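Local coordinates for type I site-specific restriction-modification system, R (Restriction) subunit (Vibrio vulnificus, PDB 3H1T), which probably binds ATP and DNA as the putative motor and restriction subunit of a type I restriction enzyme, here as a fragment of the longer protein, at residues V521-V526 with G559-N564. Numbering follows the deposited sequence.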
loop_
_atom_site.group_PDB
_atom_site.type_symbol
_atom_site.label_atom_id
_atom_site.label_comp_id
_atom_site.label_asym_id
_atom_site.label_seq_id
_atom_site.Cartn_x
_atom_site.Cartn_y
_atom_site.Cartn_z
ATOM N N VAL A 521 18.727 -1.762 -0.056
ATOM C CA VAL A 521 18.410 -0.358 -0.269
ATOM C C VAL A 521 19.497 0.401 0.482
ATOM O O VAL A 521 19.586 0.323 1.707
ATOM C CB VAL A 521 17.002 -0.008 0.285
ATOM C CG1 VAL A 521 16.824 1.510 0.334
ATOM C CG2 VAL A 521 15.911 -0.611 -0.611
ATOM N N VAL A 522 20.328 1.137 -0.249
ATOM C CA VAL A 522 21.449 1.847 0.358
ATOM C C VAL A 522 21.387 3.381 0.432
ATOM O O VAL A 522 21.189 4.061 -0.575
ATOM C CB VAL A 522 22.753 1.437 -0.365
ATOM C CG1 VAL A 522 23.958 1.975 0.376
ATOM C CG2 VAL A 522 22.825 -0.090 -0.468
ATOM N N LEU A 523 21.603 3.916 1.626
ATOM C CA LEU A 523 21.559 5.360 1.861
ATOM C C LEU A 523 22.929 6.059 1.915
ATOM O O LEU A 523 23.718 5.837 2.834
ATOM C CB LEU A 523 20.819 5.637 3.174
ATOM C CG LEU A 523 19.344 5.276 3.286
ATOM C CD1 LEU A 523 18.849 5.597 4.691
ATOM C CD2 LEU A 523 18.554 6.069 2.270
ATOM N N ALA A 524 23.202 6.912 0.937
ATOM C CA ALA A 524 24.468 7.637 0.908
ATOM C C ALA A 524 24.166 9.080 0.588
ATOM O O ALA A 524 24.886 9.729 -0.156
ATOM C CB ALA A 524 25.395 7.056 -0.144
ATOM N N ARG A 525 23.094 9.581 1.176
ATOM C CA ARG A 525 22.678 10.939 0.921
ATOM C C ARG A 525 21.923 11.537 2.084
ATOM O O ARG A 525 21.494 10.838 2.997
ATOM C CB ARG A 525 21.769 10.965 -0.303
ATOM C CG ARG A 525 20.408 10.368 -0.022
ATOM C CD ARG A 525 19.565 10.388 -1.250
ATOM N NE ARG A 525 19.684 11.676 -1.914
ATOM C CZ ARG A 525 18.656 12.362 -2.385
ATOM N NH1 ARG A 525 17.429 11.878 -2.258
ATOM N NH2 ARG A 525 18.855 13.526 -2.979
ATOM N N VAL A 526 21.757 12.848 2.015
ATOM C CA VAL A 526 21.024 13.586 3.012
ATOM C C VAL A 526 19.568 13.494 2.602
ATOM O O VAL A 526 19.189 13.976 1.535
ATOM C CB VAL A 526 21.424 15.093 3.025
ATOM C CG1 VAL A 526 20.531 15.867 3.988
ATOM C CG2 VAL A 526 22.882 15.246 3.416
ATOM N N GLY A 559 24.402 7.592 8.862
ATOM C CA GLY A 559 24.610 7.552 10.294
ATOM C C GLY A 559 23.598 8.427 11.009
ATOM O O GLY A 559 23.948 9.196 11.914
ATOM N N SER A 560 22.335 8.323 10.597
ATOM C CA SER A 560 21.282 9.114 11.217
ATOM C C SER A 560 19.914 9.018 10.545
ATOM O O SER A 560 18.893 8.984 11.245
ATOM C CB SER A 560 21.703 10.583 11.287
ATOM O OG SER A 560 21.886 11.141 9.994
ATOM N N ALA A 561 19.876 8.972 9.212
ATOM C CA ALA A 561 18.607 8.895 8.484
ATOM C C ALA A 561 17.619 7.916 9.108
ATOM O O ALA A 561 16.496 8.296 9.431
ATOM C CB ALA A 561 18.853 8.515 7.014
ATOM N N THR A 562 18.035 6.666 9.292
ATOM C CA THR A 562 17.154 5.662 9.873
ATOM C C THR A 562 16.737 5.959 11.321
ATOM O O THR A 562 15.752 5.397 11.797
ATOM C CB THR A 562 17.792 4.255 9.800
ATOM O OG1 THR A 562 19.104 4.300 10.365
ATOM C CG2 THR A 562 17.915 3.797 8.360
ATOM N N GLN A 563 17.469 6.826 12.021
ATOM C CA GLN A 563 17.107 7.164 13.404
ATOM C C GLN A 563 16.202 8.386 13.348
ATOM O O GLN A 563 15.182 8.480 14.023
ATOM C CB GLN A 563 18.359 7.487 14.233
ATOM C CG GLN A 563 19.427 6.407 14.168
ATOM C CD GLN A 563 20.375 6.417 15.361
ATOM O OE1 GLN A 563 21.417 7.071 15.339
ATOM N NE2 GLN A 563 20.008 5.686 16.413
ATOM N N ASN A 564 16.598 9.318 12.504
ATOM C CA ASN A 564 15.871 10.561 12.308
ATOM C C ASN A 564 14.433 10.344 11.817
ATOM O O ASN A 564 13.510 10.978 12.319
ATOM C CB ASN A 564 16.632 11.415 11.295
ATOM C CG ASN A 564 16.596 12.892 11.618
ATOM O OD1 ASN A 564 15.567 13.558 11.470
ATOM N ND2 ASN A 564 17.737 13.419 12.055
#
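Leu-523 reaches from strand 518-524 to Ala-561 and Thr-562 in the single-turn helix 561-564, a small example of helix-on-sheet packing in the second RecA-like domain of what is probably a helicase-type motor. The join is wholly apolar and rests on one methyl group: CD1 of Leu-523 lies 3.7 Å from CB of Ala-561 and 4.2 Å from CG2 of Thr-562. In the leucine, CG lies opposite the carbonyl carbon (chi1 -65°) and CD1 continues the extended line from CA (chi2 178°), which sets this methyl against Ala-561 CB.

The hydrogen bonds lie within the segments or to neighbouring residues, not across the contact. Strand 552-556 runs parallel to the leucine's strand, and backbone hydrogen bonds link Leu-523 and Val-521 to Ile-555. The same neighbouring strand supplies Asp-556, whose OD2 is hydrogen-bonded to OG1 of Thr-562; this hydroxyl is tucked over the main chain, flanked by its N and C (chi1 52°), and the threonine divides its two branches between polar and apolar partners. The amide of Ala-561 pairs with OG1 of Thr-558. Within the turn, Ser-560 O accepts from both Gln-563 N at 2.7 Å and Asn-564 N at 2.6 Å.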